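Local coordinates for protein lovastatin nonaketide synthase mokA (Monascus pilosus, PDB 6AD3) that provides the condensation domain of a nonaketide synthase that builds the polyketide of monacolin K (lovastatin) by iterative chain extension, at residues A240-R245 with V360-G365; L470-D475 with P480-K485. The protein carries 1 engineered substitution. All blocks are in the same frame, centred on the assembly; numbering follows the deposited sequence.

Interaction 1 (A240-R245 with V360-G365); sequences ADLATR and VDELAG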
loop_
_atom_site.group_PDB
_atom_site.type_symbol
_atom_site.label_atom_id
_atom_site.label_comp_id
_atom_site.label_asym_id
_atom_site.label_seq_id
_atom_site.Cartn_x
_atom_site.Cartn_y
_atom_site.Cartn_z
ATOM N N ALA A 240 2.735 16.436 -11.044
ATOM C CA ALA A 240 2.749 16.284 -12.509
ATOM C C ALA A 240 4.141 16.370 -13.063
ATOM O O ALA A 240 4.462 15.681 -14.033
ATOM C CB ALA A 240 1.847 17.318 -13.161
ATOM N N ASP A 241 4.939 17.297 -12.532
ATOM C CA ASP A 241 6.346 17.433 -12.951
ATOM C C ASP A 241 7.106 16.109 -12.767
ATOM O O ASP A 241 7.744 15.586 -13.705
ATOM C CB ASP A 241 7.013 18.583 -12.184
ATOM C CG ASP A 241 6.395 19.951 -12.542
ATOM O OD1 ASP A 241 5.989 20.097 -13.693
ATOM O OD2 ASP A 241 6.345 20.870 -11.697
ATOM N N LEU A 242 6.955 15.515 -11.600
ATOM C CA LEU A 242 7.644 14.257 -11.316
ATOM C C LEU A 242 7.102 13.121 -12.151
ATOM O O LEU A 242 7.871 12.282 -12.652
ATOM C CB LEU A 242 7.557 13.924 -9.825
ATOM C CG LEU A 242 8.335 14.847 -8.916
ATOM C CD1 LEU A 242 8.021 14.550 -7.462
ATOM C CD2 LEU A 242 9.829 14.749 -9.183
ATOM N N ALA A 243 5.784 13.072 -12.318
ATOM C CA ALA A 243 5.148 11.991 -13.109
ATOM C C ALA A 243 5.553 12.070 -14.604
ATOM O O ALA A 243 5.826 11.047 -15.244
ATOM C CB ALA A 243 3.637 12.032 -12.963
ATOM N N THR A 244 5.703 13.294 -15.120
ATOM C CA THR A 244 6.109 13.469 -16.495
ATOM C C THR A 244 7.529 12.990 -16.728
ATOM O O THR A 244 7.800 12.321 -17.747
ATOM C CB THR A 244 5.923 14.926 -16.957
ATOM O OG1 THR A 244 4.541 15.274 -16.812
ATOM C CG2 THR A 244 6.328 15.110 -18.425
ATOM N N ARG A 245 8.416 13.223 -15.764
ATOM C CA ARG A 245 9.781 12.747 -15.890
ATOM C C ARG A 245 9.849 11.229 -15.961
ATOM O O ARG A 245 10.633 10.635 -16.721
ATOM C CB ARG A 245 10.659 13.254 -14.752
ATOM C CG ARG A 245 11.003 14.728 -14.862
ATOM C CD ARG A 245 12.101 15.124 -13.888
ATOM N NE ARG A 245 13.065 16.025 -14.521
ATOM C CZ ARG A 245 13.625 17.077 -13.927
ATOM N NH1 ARG A 245 13.333 17.376 -12.667
ATOM N NH2 ARG A 245 14.480 17.838 -14.599
ATOM N N VAL A 360 15.442 13.544 -3.006
ATOM C CA VAL A 360 14.908 14.468 -2.042
ATOM C C VAL A 360 13.526 14.943 -2.467
ATOM O O VAL A 360 12.628 14.977 -1.670
ATOM C CB VAL A 360 15.849 15.697 -1.990
ATOM C CG1 VAL A 360 15.236 16.884 -1.276
ATOM C CG2 VAL A 360 17.176 15.305 -1.382
ATOM N N ASP A 361 13.380 15.315 -3.724
ATOM C CA ASP A 361 12.107 15.826 -4.184
ATOM C C ASP A 361 11.003 14.766 -4.172
ATOM O O ASP A 361 9.913 15.033 -3.750
ATOM C CB ASP A 361 12.243 16.477 -5.540
ATOM C CG ASP A 361 12.751 17.921 -5.449
ATOM O OD1 ASP A 361 12.877 18.473 -4.365
ATOM O OD2 ASP A 361 12.997 18.510 -6.486
ATOM N N GLU A 362 11.321 13.561 -4.622
ATOM C CA GLU A 362 10.359 12.469 -4.603
ATOM C C GLU A 362 9.891 12.140 -3.200
ATOM O O GLU A 362 8.761 11.807 -2.993
ATOM C CB GLU A 362 10.951 11.202 -5.230
ATOM C CG GLU A 362 11.266 11.376 -6.696
ATOM C CD GLU A 362 11.994 10.163 -7.311
ATOM O OE1 GLU A 362 12.099 10.167 -8.543
ATOM O OE2 GLU A 362 12.690 9.405 -6.577
ATOM N N LEU A 363 10.791 12.225 -2.222
ATOM C CA LEU A 363 10.419 11.962 -0.852
ATOM C C LEU A 363 9.474 13.012 -0.285
ATOM O O LEU A 363 8.638 12.680 0.542
ATOM C CB LEU A 363 11.657 11.872 0.037
ATOM C CG LEU A 363 12.520 10.650 -0.203
ATOM C CD1 LEU A 363 13.915 10.881 0.441
ATOM C CD2 LEU A 363 11.868 9.409 0.398
ATOM N N ALA A 364 9.653 14.277 -0.696
ATOM C CA ALA A 364 8.893 15.418 -0.143
ATOM C C ALA A 364 7.551 15.646 -0.845
ATOM O O ALA A 364 6.653 16.265 -0.298
ATOM C CB ALA A 364 9.740 16.679 -0.209
ATOM N N GLY A 365 7.397 15.062 -2.010
ATOM C CA GLY A 365 6.230 15.325 -2.849
ATOM C C GLY A 365 4.963 14.645 -2.307
ATOM O O GLY A 365 5.021 13.668 -1.555
#
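Leu242 reaches from helix 240-245 to the short helix 360-364 and carries this contact almost alone, its two methyl groups lying against the first turn around Asp361 and Glu362. All of the touching is van der Waals. CD1 of Leu242 settles over the backbone, 4.2 Å from Asp361 O and equally far from CA of Glu362, while CD2 runs alongside the aliphatic part of the glutamate, 4.4 Å from Glu362 CG. The leucine CG stands anti to its own carbonyl carbon (chi1 -68°), which carries the fork out from the helix toward the other segment, and chi2 of 172° divides the methyls between the backbone and the glutamate chain. Asp361 closes one flank, its CB 4.7 Å from Leu242 CD2, and Gly365, just past the end of the short helix, adds a marginal approach with CA 5.0 Å from Leu242 CD1. With 112 Å² buried in total, this is a light touch near the protein surface.

The polar groups bond beside the contact. No hydrogen bond joins the two segments, and even Arg245 NH1 and Asp361 OD2, of opposite charge, stand 6.3 Å apart; any attraction between them is probably modest. Asp361 OD1 instead bonds His235 NE2, and Glu362 OE2 pairs with Thr358 OG1, so both acidic tips are engaged while their inner carbons face the leucine.

Leu242 also rests on Phe369, in the loop leading to strand 371-377. The contact thus sets helix 239-251 beside the connection between strands 348-354 and 371-377, with Pro237 packing on Asp361 where the chain enters the longer helix.

Interaction 2 (L470-D475 with P480-K485); sequences LEMSDD and PLLTVK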
loop_
_atom_site.group_PDB
_atom_site.type_symbol
_atom_site.label_atom_id
_atom_site.label_comp_id
_atom_site.label_asym_id
_atom_site.label_seq_id
_atom_site.Cartn_x
_atom_site.Cartn_y
_atom_site.Cartn_z
ATOM N N LEU A 470 0.346 -9.356 3.268
ATOM C CA LEU A 470 0.906 -9.093 4.579
ATOM C C LEU A 470 1.436 -7.651 4.581
ATOM O O LEU A 470 2.334 -7.309 3.783
ATOM C CB LEU A 470 2.050 -10.066 4.890
ATOM C CG LEU A 470 2.914 -9.728 6.108
ATOM C CD1 LEU A 470 2.071 -9.672 7.352
ATOM C CD2 LEU A 470 4.017 -10.755 6.303
ATOM N N GLU A 471 0.811 -6.789 5.393
ATOM C CA GLU A 471 1.261 -5.422 5.561
ATOM C C GLU A 471 1.796 -5.294 6.982
ATOM O O GLU A 471 1.213 -5.873 7.891
ATOM C CB GLU A 471 0.100 -4.436 5.437
ATOM C CG GLU A 471 -0.592 -4.454 4.113
ATOM C CD GLU A 471 -1.739 -3.492 4.051
ATOM O OE1 GLU A 471 -2.648 -3.704 3.209
ATOM O OE2 GLU A 471 -1.628 -2.426 4.713
ATOM N N MET A 472 2.980 -4.691 7.135
ATOM C CA MET A 472 3.605 -4.519 8.439
ATOM C C MET A 472 4.025 -3.082 8.628
ATOM O O MET A 472 4.551 -2.452 7.685
ATOM C CB MET A 472 4.900 -5.318 8.531
ATOM C CG MET A 472 4.794 -6.765 8.516
ATOM S SD MET A 472 6.489 -7.372 8.728
ATOM C CE MET A 472 7.017 -6.568 10.276
ATOM N N SER A 473 3.917 -2.608 9.867
ATOM C CA SER A 473 4.594 -1.393 10.314
ATOM C C SER A 473 5.644 -1.815 11.323
ATOM O O SER A 473 5.385 -2.621 12.199
ATOM C CB SER A 473 3.602 -0.416 10.959
ATOM O OG SER A 473 2.676 0.096 9.972
ATOM N N ASP A 474 6.793 -1.172 11.258
ATOM C CA ASP A 474 7.896 -1.458 12.178
ATOM C C ASP A 474 8.409 -0.094 12.661
ATOM O O ASP A 474 9.524 0.326 12.335
ATOM C CB ASP A 474 8.968 -2.251 11.434
ATOM C CG ASP A 474 10.160 -2.630 12.304
ATOM O OD1 ASP A 474 10.063 -2.473 13.515
ATOM O OD2 ASP A 474 11.158 -3.138 11.736
ATOM N N ASP A 475 7.590 0.575 13.453
ATOM C CA ASP A 475 7.919 1.907 14.007
ATOM C C ASP A 475 8.937 1.658 15.125
ATOM O O ASP A 475 8.692 0.824 15.989
ATOM C CB ASP A 475 6.634 2.539 14.567
ATOM C CG ASP A 475 6.840 3.911 15.147
ATOM O OD1 ASP A 475 7.927 4.162 15.696
ATOM O OD2 ASP A 475 5.900 4.715 15.038
ATOM N N PRO A 480 6.451 -4.262 16.184
ATOM C CA PRO A 480 5.932 -4.378 14.842
ATOM C C PRO A 480 4.427 -4.742 14.824
ATOM O O PRO A 480 3.968 -5.540 15.638
ATOM C CB PRO A 480 6.784 -5.506 14.247
ATOM C CG PRO A 480 8.035 -5.514 15.083
ATOM C CD PRO A 480 7.557 -5.191 16.447
ATOM N N LEU A 481 3.686 -4.145 13.908
ATOM C CA LEU A 481 2.277 -4.403 13.758
ATOM C C LEU A 481 2.022 -5.132 12.440
ATOM O O LEU A 481 2.382 -4.635 11.387
ATOM C CB LEU A 481 1.484 -3.077 13.777
ATOM C CG LEU A 481 -0.050 -3.233 13.818
ATOM C CD1 LEU A 481 -0.475 -3.871 15.133
ATOM C CD2 LEU A 481 -0.759 -1.885 13.586
ATOM N N LEU A 482 1.402 -6.305 12.521
ATOM C CA LEU A 482 1.225 -7.164 11.371
ATOM C C LEU A 482 -0.247 -7.218 11.013
ATOM O O LEU A 482 -1.079 -7.583 11.858
ATOM C CB LEU A 482 1.724 -8.585 11.689
ATOM C CG LEU A 482 3.224 -8.856 11.921
ATOM C CD1 LEU A 482 3.905 -7.869 12.796
ATOM C CD2 LEU A 482 3.404 -10.257 12.446
ATOM N N THR A 483 -0.556 -7.033 9.723
ATOM C CA THR A 483 -1.904 -7.160 9.206
ATOM C C THR A 483 -1.863 -8.178 8.070
ATOM O O THR A 483 -1.084 -8.013 7.111
ATOM C CB THR A 483 -2.436 -5.828 8.628
ATOM O OG1 THR A 483 -2.376 -4.826 9.643
ATOM C CG2 THR A 483 -3.863 -5.958 8.135
ATOM N N VAL A 484 -2.696 -9.218 8.176
ATOM C CA VAL A 484 -2.870 -10.200 7.097
ATOM C C VAL A 484 -4.293 -10.096 6.513
ATOM O O VAL A 484 -5.318 -10.080 7.271
ATOM C CB VAL A 484 -2.652 -11.641 7.624
ATOM C CG1 VAL A 484 -3.044 -12.652 6.569
ATOM C CG2 VAL A 484 -1.200 -11.816 8.016
ATOM N N LYS A 485 -4.350 -9.992 5.191
ATOM C CA LYS A 485 -5.600 -9.910 4.437
ATOM C C LYS A 485 -5.657 -11.080 3.482
ATOM O O LYS A 485 -4.700 -11.323 2.747
ATOM C CB LYS A 485 -5.666 -8.608 3.634
ATOM C CG LYS A 485 -5.538 -7.326 4.486
ATOM C CD LYS A 485 -5.531 -6.060 3.608
ATOM C CE LYS A 485 -5.579 -4.770 4.429
ATOM N NZ LYS A 485 -5.352 -3.567 3.569
HETATM O O HOH W 1 0.033 -3.613 9.935
#
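Glu471 and Thr483 form a hydrogen-bonded antiparallel pair: each backbone N donates to the other's O at 2.8 Å, with both N-H...O angles at 162°. Two residues along, Ser473 and Leu481 repeat the exchange, with Ser473 N to Leu481 O at 3.0 Å and the return bond from Leu481 N slightly shorter. These carbonyl oxygens each accept further hydrogen contacts. Leu481 O also receives the CA-H of Met472 at 3.2 Å and a hydrogen from a water; the same water gives its other hydrogen to Glu471 O, at a longer 3.3 Å, and bonds Thr483 OG1 at 2.7 Å. It links both strands on the face that carries Ser473 and Leu481.

This is a beta hairpin within a mixed sheet. Strand 468-473 has its other edge bonded to strand 435-440, so the backbones of Leu470 and Met472 find partners in Val436, Asp438 and Lys440, while strand 301-307 flanks 481-487.

Near the open end of the hairpin, Lys485 NZ and Glu471 OE1 make a salt bridge of 2.7 Å. The lysine chain runs extended beyond CG, and its ammonium meets the oxygen from above the carboxylate plane, 40° out of it. The other oxygen, OE2, also has a long, weak ion pair with Arg461 NH1. Toward the turn, Asp474 OD2 is taken by Tyr439 OH, and the aspartate lies side by side with the Pro480 ring.

Apolar chains fill the opposite face. Leu470 CD1 meets Val484 CG2 at 4.0 Å, and the methyl of Met472, swung round by the bend at chi3 (56°), touches Pro480 CB at 4.1 Å and Leu482 CD1. Against Leu470, Leu482 and Val484 lies helix 495-512, through Phe499, Leu500 and Tyr503.

Coming from the N terminus, the chain reaches the first of these segments in helix 239-251. After a long excursion of 114 residues, it returns beside that helix with 360-364, and interaction 1 closes this large loop, under half of it helix and little of it strand. Only later does it reach strand 468-473, turn back through a short connection and return as strand 481-487, so interaction 2 closes a local hairpin. The two loops follow in series, neither nested nor crossing. The centres of interactions 1 and 2 are about 27 Å apart, on opposite sides of the chain's centre. Interaction 1 joins helical connections near the surface; interaction 2 binds neighbouring strands in the six-stranded sheet of the same condensation domain.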